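Long-range contacts in arylamine n-acetyltransferase (Mycobacterium smegmatis, PDB 1W5R), which probably transfers an acetyl group to arylamine substrates through a catalytic triad, as an arylamine N-acetyltransferase of the acyltransferase class: residues V91-R97 against Q111-S117; D164-L168 against Y180-E185; H76-L80 against V129-F133; P51-S56 against L192-W197. The protein carries 1 engineered substitution. All coordinates share one frame; numbering follows the deposited sequence.

Contact 1: residues V91-R97 against Q111-S117; sequences VERLSGR and QTHNVLS
V91 meets L116 at one end of this antiparallel strand pair, its CG1 lying 3.9 Å from L116 CD2. E92 follows with a backbone pair to S117, E92 N to S117 O and S117 N to E92 O, both nearly straight. The methylenes of R93 run alongside L116, CG 4.0 Å from CD2; the chain then bends at chi2 (72°) and carries the guanidinium to a salt bridge with E85 and a cation-pi contact with Y82.

At L94 the carbonyl is gripped twice. V115 N and N114 ND2 reach L94 O from opposite faces of its plane; the hydrogen bond from N114 ND2 to L94 O is 2.9 Å long and almost straight at 171°. N114 can do this because its chi1 of 169° swings the amide beside its own carbonyl carbon and toward L94. On the opposite sheet face, L94 CD1 packs 3.8 Å from S117 CB. S95 OG donates to Q111 OE1 over 2.7 Å and in turn accepts from R187 NE. G96 O takes a bond from H113 N and a weak one from T112 N, 3.0 Å each. Last comes R97: Q111 CG sits over the centre of one guanidinium face, while R97 NH1 binds P109 O.

T112 and H113 both facing G96 make a classic beta bulge. Close to it, H113 NE2 bonds D130 OD2 and T112 O bonds the engineered Q73, an arrangement consistent with the Cys-His-Asp triad of this family, with Q73 in the cysteine's place.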
loop_
_atom_site.group_PDB
_atom_site.type_symbol
_atom_site.label_atom_id
_atom_site.label_comp_id
_atom_site.label_asym_id
_atom_site.label_seq_id
_atom_site.Cartn_x
_atom_site.Cartn_y
_atom_site.Cartn_z
ATOM N N VAL A 91 -21.222 30.541 -14.063
ATOM C CA VAL A 91 -20.344 30.165 -12.949
ATOM C C VAL A 91 -20.264 31.279 -11.912
ATOM O O VAL A 91 -19.982 32.444 -12.253
ATOM C CB VAL A 91 -18.903 29.836 -13.444
ATOM C CG1 VAL A 91 -18.000 29.382 -12.280
ATOM C CG2 VAL A 91 -18.916 28.794 -14.561
ATOM N N GLU A 92 -20.522 30.934 -10.656
ATOM C CA GLU A 92 -20.218 31.812 -9.527
ATOM C C GLU A 92 -19.114 31.172 -8.694
ATOM O O GLU A 92 -19.099 29.943 -8.518
ATOM C CB GLU A 92 -21.462 32.087 -8.691
ATOM C CG GLU A 92 -22.495 32.905 -9.479
ATOM C CD GLU A 92 -23.802 33.126 -8.751
ATOM O OE1 GLU A 92 -24.168 32.306 -7.882
ATOM O OE2 GLU A 92 -24.477 34.134 -9.068
ATOM N N ARG A 93 -18.171 31.996 -8.236
ATOM C CA ARG A 93 -17.098 31.537 -7.359
ATOM C C ARG A 93 -17.468 31.739 -5.908
ATOM O O ARG A 93 -17.808 32.844 -5.480
ATOM C CB ARG A 93 -15.777 32.265 -7.650
ATOM C CG ARG A 93 -15.065 31.853 -8.940
ATOM C CD ARG A 93 -15.782 32.356 -10.202
ATOM N NE ARG A 93 -14.918 32.212 -11.365
ATOM C CZ ARG A 93 -15.256 32.521 -12.613
ATOM N NH1 ARG A 93 -16.469 33.009 -12.886
ATOM N NH2 ARG A 93 -14.379 32.347 -13.590
ATOM N N LEU A 94 -17.427 30.661 -5.135
ATOM C CA LEU A 94 -17.759 30.756 -3.724
ATOM C C LEU A 94 -16.522 30.525 -2.868
ATOM O O LEU A 94 -15.551 29.907 -3.332
ATOM C CB LEU A 94 -18.822 29.715 -3.364
ATOM C CG LEU A 94 -20.066 29.654 -4.267
ATOM C CD1 LEU A 94 -21.057 28.610 -3.761
ATOM C CD2 LEU A 94 -20.755 31.014 -4.368
ATOM N N SER A 95 -16.579 31.017 -1.637
ATOM C CA SER A 95 -15.543 30.759 -0.640
ATOM C C SER A 95 -16.082 29.930 0.519
ATOM O O SER A 95 -17.291 29.936 0.799
ATOM C CB SER A 95 -14.960 32.079 -0.105
ATOM O OG SER A 95 -15.959 32.817 0.575
ATOM N N GLY A 96 -15.178 29.223 1.192
ATOM C CA GLY A 96 -15.561 28.416 2.334
ATOM C C GLY A 96 -14.465 28.244 3.374
ATOM O O GLY A 96 -13.317 28.668 3.176
ATOM N N ARG A 97 -14.838 27.619 4.482
ATOM C CA ARG A 97 -13.976 27.406 5.640
ATOM C C ARG A 97 -13.836 25.902 5.821
ATOM O O ARG A 97 -14.842 25.178 5.789
ATOM C CB ARG A 97 -14.634 27.982 6.902
ATOM C CG ARG A 97 -15.047 29.452 6.784
ATOM C CD ARG A 97 -15.673 29.943 8.079
ATOM N NE ARG A 97 -16.289 31.252 7.896
ATOM C CZ ARG A 97 -15.632 32.410 8.004
ATOM N NH1 ARG A 97 -14.348 32.434 8.331
ATOM N NH2 ARG A 97 -16.276 33.547 7.810
ATOM N N GLN A 111 -11.503 31.630 5.941
ATOM C CA GLN A 111 -11.969 31.286 4.610
ATOM C C GLN A 111 -10.725 30.941 3.794
ATOM O O GLN A 111 -9.941 31.820 3.423
ATOM C CB GLN A 111 -12.731 32.445 3.963
ATOM C CG GLN A 111 -14.057 32.768 4.635
ATOM C CD GLN A 111 -14.704 33.961 3.985
ATOM O OE1 GLN A 111 -14.944 33.965 2.769
ATOM N NE2 GLN A 111 -14.984 34.989 4.781
ATOM N N THR A 112 -10.534 29.641 3.551
ATOM C CA THR A 112 -9.340 29.166 2.844
ATOM C C THR A 112 -9.678 28.289 1.640
ATOM O O THR A 112 -8.783 27.745 0.983
ATOM C CB THR A 112 -8.430 28.345 3.758
ATOM O OG1 THR A 112 -9.111 27.143 4.126
ATOM C CG2 THR A 112 -8.022 29.123 5.001
ATOM N N HIS A 113 -10.968 28.131 1.362
ATOM C CA HIS A 113 -11.386 27.292 0.240
ATOM C C HIS A 113 -12.166 28.104 -0.785
ATOM O O HIS A 113 -12.718 29.177 -0.469
ATOM C CB HIS A 113 -12.200 26.092 0.739
ATOM C CG HIS A 113 -12.347 24.987 -0.268
ATOM N ND1 HIS A 113 -11.405 24.727 -1.241
ATOM C CD2 HIS A 113 -13.308 24.041 -0.418
ATOM C CE1 HIS A 113 -11.796 23.695 -1.969
ATOM N NE2 HIS A 113 -12.949 23.261 -1.490
ATOM N N ASN A 114 -12.208 27.586 -2.006
ATOM C CA ASN A 114 -12.877 28.228 -3.139
ATOM C C ASN A 114 -13.518 27.090 -3.916
ATOM O O ASN A 114 -12.843 26.103 -4.227
ATOM C CB ASN A 114 -11.822 28.984 -3.973
ATOM C CG ASN A 114 -12.318 29.482 -5.340
ATOM O OD1 ASN A 114 -11.534 29.504 -6.288
ATOM N ND2 ASN A 114 -13.584 29.906 -5.441
ATOM N N VAL A 115 -14.828 27.208 -4.170
ATOM C CA VAL A 115 -15.573 26.208 -4.935
ATOM C C VAL A 115 -16.446 26.921 -5.977
ATOM O O VAL A 115 -16.506 28.161 -5.992
ATOM C CB VAL A 115 -16.436 25.269 -4.038
ATOM C CG1 VAL A 115 -15.552 24.535 -3.046
ATOM C CG2 VAL A 115 -17.563 26.034 -3.313
ATOM N N LEU A 116 -17.100 26.150 -6.847
ATOM C CA LEU A 116 -17.915 26.742 -7.913
ATOM C C LEU A 116 -19.379 26.402 -7.736
ATOM O O LEU A 116 -19.714 25.282 -7.328
ATOM C CB LEU A 116 -17.468 26.241 -9.283
ATOM C CG LEU A 116 -15.982 26.433 -9.593
ATOM C CD1 LEU A 116 -15.661 25.786 -10.942
ATOM C CD2 LEU A 116 -15.606 27.923 -9.565
ATOM N N SER A 117 -20.236 27.373 -8.041
ATOM C CA SER A 117 -21.658 27.104 -8.190
ATOM C C SER A 117 -21.989 27.301 -9.673
ATOM O O SER A 117 -21.820 28.408 -10.216
ATOM C CB SER A 117 -22.476 28.013 -7.285
ATOM O OG SER A 117 -23.852 27.907 -7.614
#

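Contact 2: residues D164-L168 against Y180-E185; sequences DDHTL and YTFTTE
H166 lays its CB over one face of the F182 ring, 3.8 Å from CB to the F182 centroid, a CH-pi contact. The two rings lie nearly parallel, 17° apart, but are slid so far that they barely overlap. A second contact of the same kind follows at L168, whose CB sits over the Y180 face, toward the rim; L168 CD2 comes farther along, 3.5 Å from Y180 CZ.

At the open end of the hairpin, D164 clasps T184 with both carboxylate oxygens. T184 OG1 donates to D164 OD1 at 2.7 Å and T184 N to D164 OD2 at 2.9 Å, each on the syn side, so the carboxylate's rotation is fixed. On the face away from H166, L168, Y180 and F182, T167 OG1 rests 3.4 Å from T181 CG2, the two threonines lying side by side.

What holds these groups in place is the backbone: H166 and F182 exchange two bonds, and L168 N meets Y180 O at 2.9 Å, lying almost on the extension of the Y180 carbonyl bond. F182 places its CG between backbone N and carbonyl carbon (chi1 66°), which brings the ring back against H166 CB.

The hairpin of strands 165-172 and 175-182 is flanked by strand 157-162, where L159 touches L168 and F182, and by strand 90-98, where L94 packs on F182. Y180 also reaches L128 of strand 127-129.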
loop_
_atom_site.group_PDB
_atom_site.type_symbol
_atom_site.label_atom_id
_atom_site.label_comp_id
_atom_site.label_asym_id
_atom_site.label_seq_id
_atom_site.Cartn_x
_atom_site.Cartn_y
_atom_site.Cartn_z
ATOM N N ASP A 164 -27.889 30.307 5.126
ATOM C CA ASP A 164 -27.045 30.182 3.932
ATOM C C ASP A 164 -25.699 29.486 4.200
ATOM O O ASP A 164 -24.919 29.314 3.272
ATOM C CB ASP A 164 -26.834 31.530 3.224
ATOM C CG ASP A 164 -26.271 31.368 1.813
ATOM O OD1 ASP A 164 -26.770 30.516 1.045
ATOM O OD2 ASP A 164 -25.313 32.095 1.474
ATOM N N ASP A 165 -25.440 29.086 5.445
ATOM C CA ASP A 165 -24.224 28.331 5.764
ATOM C C ASP A 165 -24.391 26.855 5.421
ATOM O O ASP A 165 -25.029 26.103 6.159
ATOM C CB ASP A 165 -23.844 28.483 7.237
ATOM C CG ASP A 165 -22.803 29.560 7.470
ATOM O OD1 ASP A 165 -22.884 30.636 6.837
ATOM O OD2 ASP A 165 -21.890 29.316 8.293
ATOM N N HIS A 166 -23.824 26.456 4.290
ATOM C CA HIS A 166 -23.878 25.069 3.851
ATOM C C HIS A 166 -22.676 24.319 4.380
ATOM O O HIS A 166 -21.597 24.891 4.547
ATOM C CB HIS A 166 -23.876 24.972 2.326
ATOM C CG HIS A 166 -25.048 25.636 1.673
ATOM N ND1 HIS A 166 -25.993 24.941 0.949
ATOM C CD2 HIS A 166 -25.408 26.942 1.611
ATOM C CE1 HIS A 166 -26.892 25.789 0.483
ATOM N NE2 HIS A 166 -26.561 27.007 0.868
ATOM N N THR A 167 -22.872 23.035 4.645
ATOM C CA THR A 167 -21.770 22.133 4.949
ATOM C C THR A 167 -21.767 21.001 3.945
ATOM O O THR A 167 -22.787 20.363 3.746
ATOM C CB THR A 167 -21.896 21.540 6.367
ATOM O OG1 THR A 167 -21.855 22.594 7.334
ATOM C CG2 THR A 167 -20.769 20.567 6.652
ATOM N N LEU A 168 -20.621 20.761 3.310
ATOM C CA LEU A 168 -20.433 19.556 2.503
ATOM C C LEU A 168 -19.777 18.469 3.338
ATOM O O LEU A 168 -18.738 18.707 3.969
ATOM C CB LEU A 168 -19.540 19.847 1.297
ATOM C CG LEU A 168 -19.328 18.642 0.372
ATOM C CD1 LEU A 168 -20.625 18.288 -0.345
ATOM C CD2 LEU A 168 -18.210 18.920 -0.627
ATOM N N TYR A 180 -16.135 20.993 4.571
ATOM C CA TYR A 180 -16.043 22.436 4.677
ATOM C C TYR A 180 -17.426 23.047 4.716
ATOM O O TYR A 180 -18.414 22.387 4.369
ATOM C CB TYR A 180 -15.215 23.016 3.528
ATOM C CG TYR A 180 -15.645 22.618 2.126
ATOM C CD1 TYR A 180 -16.702 23.267 1.470
ATOM C CD2 TYR A 180 -14.978 21.597 1.438
ATOM C CE1 TYR A 180 -17.082 22.915 0.162
ATOM C CE2 TYR A 180 -15.349 21.240 0.132
ATOM C CZ TYR A 180 -16.416 21.900 -0.495
ATOM O OH TYR A 180 -16.773 21.598 -1.795
ATOM N N THR A 181 -17.483 24.299 5.156
ATOM C CA THR A 181 -18.694 25.074 5.130
ATOM C C THR A 181 -18.515 26.204 4.124
ATOM O O THR A 181 -17.402 26.630 3.863
ATOM C CB THR A 181 -19.008 25.666 6.518
ATOM O OG1 THR A 181 -18.002 26.624 6.881
ATOM C CG2 THR A 181 -19.085 24.573 7.585
ATOM N N PHE A 182 -19.610 26.668 3.542
ATOM C CA PHE A 182 -19.543 27.767 2.584
ATOM C C PHE A 182 -20.885 28.466 2.484
ATOM O O PHE A 182 -21.926 27.868 2.787
ATOM C CB PHE A 182 -19.103 27.252 1.199
ATOM C CG PHE A 182 -20.101 26.327 0.533
ATOM C CD1 PHE A 182 -21.025 26.820 -0.385
ATOM C CD2 PHE A 182 -20.096 24.961 0.804
ATOM C CE1 PHE A 182 -21.934 25.967 -1.019
ATOM C CE2 PHE A 182 -21.008 24.106 0.181
ATOM C CZ PHE A 182 -21.925 24.607 -0.730
ATOM N N THR A 183 -20.862 29.728 2.060
ATOM C CA THR A 183 -22.097 30.414 1.705
ATOM C C THR A 183 -22.206 30.531 0.188
ATOM O O THR A 183 -21.227 30.328 -0.542
ATOM C CB THR A 183 -22.208 31.827 2.351
ATOM O OG1 THR A 183 -21.371 32.754 1.634
ATOM C CG2 THR A 183 -21.839 31.798 3.835
ATOM N N THR A 184 -23.397 30.874 -0.301
ATOM C CA THR A 184 -23.590 31.000 -1.730
ATOM C C THR A 184 -23.429 32.444 -2.231
ATOM O O THR A 184 -23.823 32.743 -3.346
ATOM C CB THR A 184 -24.956 30.416 -2.180
ATOM O OG1 THR A 184 -26.021 31.114 -1.516
ATOM C CG2 THR A 184 -25.026 28.924 -1.859
ATOM N N GLU A 185 -22.818 33.310 -1.422
ATOM C CA GLU A 185 -22.514 34.679 -1.866
ATOM C C GLU A 185 -21.375 34.656 -2.898
ATOM O O GLU A 185 -20.263 34.218 -2.580
ATOM C CB GLU A 185 -22.120 35.555 -0.680
ATOM C CG GLU A 185 -21.803 37.004 -1.065
ATOM C CD GLU A 185 -21.239 37.820 0.089
ATOM O OE1 GLU A 185 -21.263 37.352 1.254
ATOM O OE2 GLU A 185 -20.756 38.957 -0.172
#

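Contact 3: residues H76-L80 against V129-F133; sequences HNGLL and VDVGF
N77 locks helix 73-87 to the turn through both ends of its amide. OD1 takes the backbone N of V131 on an in-plane lone pair, 2.9 Å from N77 OD1 to V131 N, while N77 ND2 donates to D130 OD1, also at 2.9 Å. That second bond lies in the amide plane of N77 but meets the D130 carboxylate from above its plane. G132 N approaches D130 OD1 from the opposite face, at 3.0 Å, closing an Asx turn; D130 OD2 is left for H113. A second proton of N77 ND2 goes to N114 O, which fixes the amide's rotation further.

The fit is equally close where H76 CB lies 3.6 Å from G132 CA: the backbones come nearest here, and G132 has no side chain in the way. The L80 side chain crosses both valines at about a right angle and sets its CD2 against V131 CG2 at 3.6 Å and V129 CG1 at 3.7 Å.

The H76 imidazole is the looser side, leaning away to H35 and P40 O with V131 O over one face.

No touching residue faces solvent: helix 25-38 covers V129, V131 and L80 through V32 and I31, and L116 of strand 111-119 packs against L80 and V129.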
loop_
_atom_site.group_PDB
_atom_site.type_symbol
_atom_site.label_atom_id
_atom_site.label_comp_id
_atom_site.label_asym_id
_atom_site.label_seq_id
_atom_site.Cartn_x
_atom_site.Cartn_y
_atom_site.Cartn_z
ATOM N N HIS A 76 -7.048 25.239 -8.866
ATOM C CA HIS A 76 -7.923 24.256 -9.509
ATOM C C HIS A 76 -9.275 24.800 -9.881
ATOM O O HIS A 76 -9.683 24.748 -11.044
ATOM C CB HIS A 76 -8.112 23.060 -8.589
ATOM C CG HIS A 76 -7.044 22.031 -8.747
ATOM N ND1 HIS A 76 -7.012 21.157 -9.815
ATOM C CD2 HIS A 76 -5.940 21.768 -8.005
ATOM C CE1 HIS A 76 -5.948 20.381 -9.709
ATOM N NE2 HIS A 76 -5.275 20.737 -8.624
ATOM N N ASN A 77 -9.978 25.312 -8.891
ATOM C CA ASN A 77 -11.327 25.800 -9.140
ATOM C C ASN A 77 -11.323 27.112 -9.884
ATOM O O ASN A 77 -12.265 27.399 -10.629
ATOM C CB ASN A 77 -12.131 25.830 -7.846
ATOM C CG ASN A 77 -12.503 24.420 -7.392
ATOM O OD1 ASN A 77 -12.775 23.558 -8.227
ATOM N ND2 ASN A 77 -12.479 24.179 -6.087
ATOM N N GLY A 78 -10.262 27.887 -9.723
ATOM C CA GLY A 78 -10.135 29.096 -10.529
ATOM C C GLY A 78 -10.057 28.710 -11.991
ATOM O O GLY A 78 -10.840 29.201 -12.816
ATOM N N LEU A 79 -9.133 27.807 -12.319
ATOM C CA LEU A 79 -8.969 27.348 -13.688
ATOM C C LEU A 79 -10.264 26.773 -14.251
ATOM O O LEU A 79 -10.688 27.135 -15.361
ATOM C CB LEU A 79 -7.847 26.297 -13.772
ATOM C CG LEU A 79 -7.625 25.648 -15.146
ATOM C CD1 LEU A 79 -7.214 26.671 -16.176
ATOM C CD2 LEU A 79 -6.578 24.550 -15.052
ATOM N N LEU A 80 -10.880 25.852 -13.516
ATOM C CA LEU A 80 -12.101 25.217 -14.011
ATOM C C LEU A 80 -13.214 26.237 -14.180
ATOM O O LEU A 80 -14.011 26.138 -15.118
ATOM C CB LEU A 80 -12.535 24.085 -13.068
ATOM C CG LEU A 80 -13.738 23.264 -13.546
ATOM C CD1 LEU A 80 -13.567 22.756 -14.972
ATOM C CD2 LEU A 80 -13.970 22.100 -12.592
ATOM N N VAL A 129 -19.482 22.357 -7.751
ATOM C CA VAL A 129 -18.359 21.747 -8.455
ATOM C C VAL A 129 -17.103 22.100 -7.669
ATOM O O VAL A 129 -16.871 23.266 -7.346
ATOM C CB VAL A 129 -18.264 22.251 -9.917
ATOM C CG1 VAL A 129 -17.022 21.707 -10.583
ATOM C CG2 VAL A 129 -19.523 21.815 -10.693
ATOM N N ASP A 130 -16.314 21.083 -7.339
ATOM C CA ASP A 130 -15.103 21.316 -6.556
ATOM C C ASP A 130 -14.090 20.266 -6.943
ATOM O O ASP A 130 -14.217 19.112 -6.561
ATOM C CB ASP A 130 -15.431 21.241 -5.061
ATOM C CG ASP A 130 -14.203 21.407 -4.162
ATOM O OD1 ASP A 130 -13.113 21.778 -4.660
ATOM O OD2 ASP A 130 -14.353 21.180 -2.933
ATOM N N VAL A 131 -13.111 20.670 -7.738
ATOM C CA VAL A 131 -12.033 19.768 -8.136
ATOM C C VAL A 131 -10.723 20.142 -7.423
ATOM O O VAL A 131 -9.645 19.672 -7.801
ATOM C CB VAL A 131 -11.844 19.721 -9.673
ATOM C CG1 VAL A 131 -13.117 19.181 -10.354
ATOM C CG2 VAL A 131 -11.471 21.108 -10.222
ATOM N N GLY A 132 -10.834 20.986 -6.399
ATOM C CA GLY A 132 -9.657 21.562 -5.760
ATOM C C GLY A 132 -9.417 21.243 -4.299
ATOM O O GLY A 132 -8.508 21.829 -3.686
ATOM N N PHE A 133 -10.197 20.320 -3.728
ATOM C CA PHE A 133 -10.092 20.047 -2.284
ATOM C C PHE A 133 -8.985 19.030 -1.963
ATOM O O PHE A 133 -8.670 18.814 -0.792
ATOM C CB PHE A 133 -11.435 19.549 -1.735
ATOM C CG PHE A 133 -11.501 19.509 -0.229
ATOM C CD1 PHE A 133 -11.386 20.683 0.528
ATOM C CD2 PHE A 133 -11.692 18.297 0.435
ATOM C CE1 PHE A 133 -11.442 20.638 1.933
ATOM C CE2 PHE A 133 -11.767 18.252 1.834
ATOM C CZ PHE A 133 -11.636 19.422 2.576
#

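Contact 4: residues P51-S56 against L192-W197; sequences PVADLS and LEVGSW
E193 and S196 make the two direct hydrogen bonds to the loop. E193, with its chain extended beyond CG, offers the anti lone pair of OE2 to L55 N, a nearly straight bond (169°) of 2.8 Å from L55 N to E193 OE2. One helical turn on, a chi1 of -172° turns S196 OG to V52 O, to which it donates at 2.6 Å; it also bonds the hydroxyl of Y72.

Two waters extend the grip. One donates to both A53 O and E193 O; the other donates to D54 OD1 and E193 OE2. Those two carboxylate oxygens, D54 OD1 and E193 OE2, stand 4.0 Å apart, the two carboxylate planes being nearly perpendicular, and the shared water probably eases the repulsion.

Apolar contacts fill in around the polar ones. L55 and E193 run alongside each other pointing opposite ways, CG to CG at 3.7 Å, and L55 CD1 reaches L192 CB at 3.8 Å. Outermost, W197 receives the loop along its six-membered ring: P51 CB lies 3.5 Å from W197 CZ3, and A53 CB comes to the ring edge near its plane, 3.9 Å from W197 CE3.

Inside the loop, S56 OG and S56 N both bond D54 OD1, from the same face of its carboxylate. The bond from S56 N closes an Asx turn, and S56 OG in turn caps A59 N. The arrangement is thus an Asx turn leading into the N-cap of helix 57-66, with the loop just before that helix pinned to the side of helix 189-201.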
loop_
_atom_site.group_PDB
_atom_site.type_symbol
_atom_site.label_atom_id
_atom_site.label_comp_id
_atom_site.label_asym_id
_atom_site.label_seq_id
_atom_site.Cartn_x
_atom_site.Cartn_y
_atom_site.Cartn_z
ATOM N N PRO A 51 4.495 32.446 -3.229
ATOM C CA PRO A 51 3.072 32.679 -3.022
ATOM C C PRO A 51 2.217 32.298 -4.226
ATOM O O PRO A 51 2.702 32.287 -5.363
ATOM C CB PRO A 51 3.001 34.200 -2.792
ATOM C CG PRO A 51 4.356 34.554 -2.272
ATOM C CD PRO A 51 5.263 33.704 -3.101
ATOM N N VAL A 52 0.948 31.997 -3.952
ATOM C CA VAL A 52 -0.069 31.852 -4.991
ATOM C C VAL A 52 -0.950 33.077 -4.846
ATOM O O VAL A 52 -1.885 33.100 -4.038
ATOM C CB VAL A 52 -0.897 30.570 -4.838
ATOM C CG1 VAL A 52 -1.903 30.455 -5.975
ATOM C CG2 VAL A 52 0.017 29.356 -4.849
ATOM N N ALA A 53 -0.587 34.118 -5.596
ATOM C CA ALA A 53 -1.124 35.464 -5.423
ATOM C C ALA A 53 -2.073 35.876 -6.550
ATOM O O ALA A 53 -2.985 36.676 -6.344
ATOM C CB ALA A 53 0.031 36.463 -5.329
ATOM N N ASP A 54 -1.848 35.322 -7.733
ATOM C CA ASP A 54 -2.504 35.774 -8.963
ATOM C C ASP A 54 -3.441 34.674 -9.459
ATOM O O ASP A 54 -2.985 33.610 -9.871
ATOM C CB ASP A 54 -1.416 36.084 -10.002
ATOM C CG ASP A 54 -1.960 36.593 -11.328
ATOM O OD1 ASP A 54 -3.184 36.548 -11.578
ATOM O OD2 ASP A 54 -1.122 37.058 -12.138
ATOM N N LEU A 55 -4.747 34.938 -9.396
ATOM C CA LEU A 55 -5.742 33.950 -9.803
ATOM C C LEU A 55 -6.414 34.299 -11.141
ATOM O O LEU A 55 -7.525 33.843 -11.435
ATOM C CB LEU A 55 -6.770 33.732 -8.688
ATOM C CG LEU A 55 -6.166 33.261 -7.353
ATOM C CD1 LEU A 55 -7.270 33.164 -6.298
ATOM C CD2 LEU A 55 -5.404 31.929 -7.456
ATOM N N SER A 56 -5.737 35.124 -11.942
ATOM C CA SER A 56 -6.189 35.414 -13.298
ATOM C C SER A 56 -6.142 34.176 -14.180
ATOM O O SER A 56 -5.385 33.236 -13.917
ATOM C CB SER A 56 -5.309 36.507 -13.912
ATOM O OG SER A 56 -3.993 36.036 -14.143
ATOM N N LEU A 192 -10.850 36.243 -3.360
ATOM C CA LEU A 192 -10.195 34.932 -3.479
ATOM C C LEU A 192 -8.674 35.077 -3.417
ATOM O O LEU A 192 -7.996 34.259 -2.798
ATOM C CB LEU A 192 -10.620 34.251 -4.787
ATOM C CG LEU A 192 -12.132 34.001 -4.920
ATOM C CD1 LEU A 192 -12.421 33.342 -6.261
ATOM C CD2 LEU A 192 -12.641 33.127 -3.764
ATOM N N GLU A 193 -8.143 36.111 -4.065
ATOM C CA GLU A 193 -6.705 36.360 -4.043
ATOM C C GLU A 193 -6.183 36.698 -2.639
ATOM O O GLU A 193 -5.073 36.304 -2.292
ATOM C CB GLU A 193 -6.341 37.443 -5.069
ATOM C CG GLU A 193 -6.384 36.879 -6.493
ATOM C CD GLU A 193 -6.203 37.895 -7.614
ATOM O OE1 GLU A 193 -6.435 39.110 -7.411
ATOM O OE2 GLU A 193 -5.853 37.454 -8.721
ATOM N N VAL A 194 -6.971 37.414 -1.828
ATOM C CA VAL A 194 -6.574 37.717 -0.440
ATOM C C VAL A 194 -6.529 36.400 0.375
ATOM O O VAL A 194 -5.603 36.154 1.146
ATOM C CB VAL A 194 -7.537 38.752 0.193
ATOM C CG1 VAL A 194 -7.338 38.888 1.690
ATOM C CG2 VAL A 194 -7.374 40.119 -0.505
ATOM N N GLY A 195 -7.528 35.549 0.184
ATOM C CA GLY A 195 -7.528 34.232 0.821
ATOM C C GLY A 195 -6.325 33.416 0.385
ATOM O O GLY A 195 -5.632 32.814 1.215
ATOM N N SER A 196 -6.063 33.407 -0.921
ATOM C CA SER A 196 -4.946 32.620 -1.427
ATOM C C SER A 196 -3.600 33.147 -0.917
ATOM O O SER A 196 -2.670 32.372 -0.656
ATOM C CB SER A 196 -4.944 32.574 -2.954
ATOM O OG SER A 196 -3.964 31.643 -3.410
ATOM N N TRP A 197 -3.479 34.468 -0.805
ATOM C CA TRP A 197 -2.285 35.030 -0.190
ATOM C C TRP A 197 -2.070 34.455 1.220
ATOM O O TRP A 197 -0.953 34.026 1.559
ATOM C CB TRP A 197 -2.377 36.568 -0.140
ATOM C CG TRP A 197 -1.144 37.186 0.456
ATOM C CD1 TRP A 197 -0.988 37.663 1.733
ATOM C CD2 TRP A 197 0.122 37.328 -0.186
ATOM N NE1 TRP A 197 0.309 38.118 1.912
ATOM C CE2 TRP A 197 1.004 37.919 0.746
ATOM C CE3 TRP A 197 0.593 37.033 -1.470
ATOM C CZ2 TRP A 197 2.345 38.196 0.436
ATOM C CZ3 TRP A 197 1.923 37.317 -1.777
ATOM C CH2 TRP A 197 2.780 37.884 -0.823
HETATM O O HOH W 1 -3.031 37.612 -3.769
HETATM O O HOH W 2 -4.791 38.691 -10.878
#

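In the fold
Contacts 1 and 2 share one antiparallel sheet, their centres about 9 Å apart, and join where R97 N meets T181 O across strands 90-98 and 175-182. Contact 3 lies about 9 Å from contact 1, centre to centre, and ties helix 73-87 to that sheet. Contact 4 is farther out, about 21 Å from contact 2 between centres, but meets contact 1 where L192 packs on R93 and N114. Along the chain contact 4 encloses all the others, contact 1 is nested within contact 3, and contact 2 follows. Contacts 1 and 3 thus bring together H113 and D130, the probable triad pair, at the junction of sheet and helix 73-87.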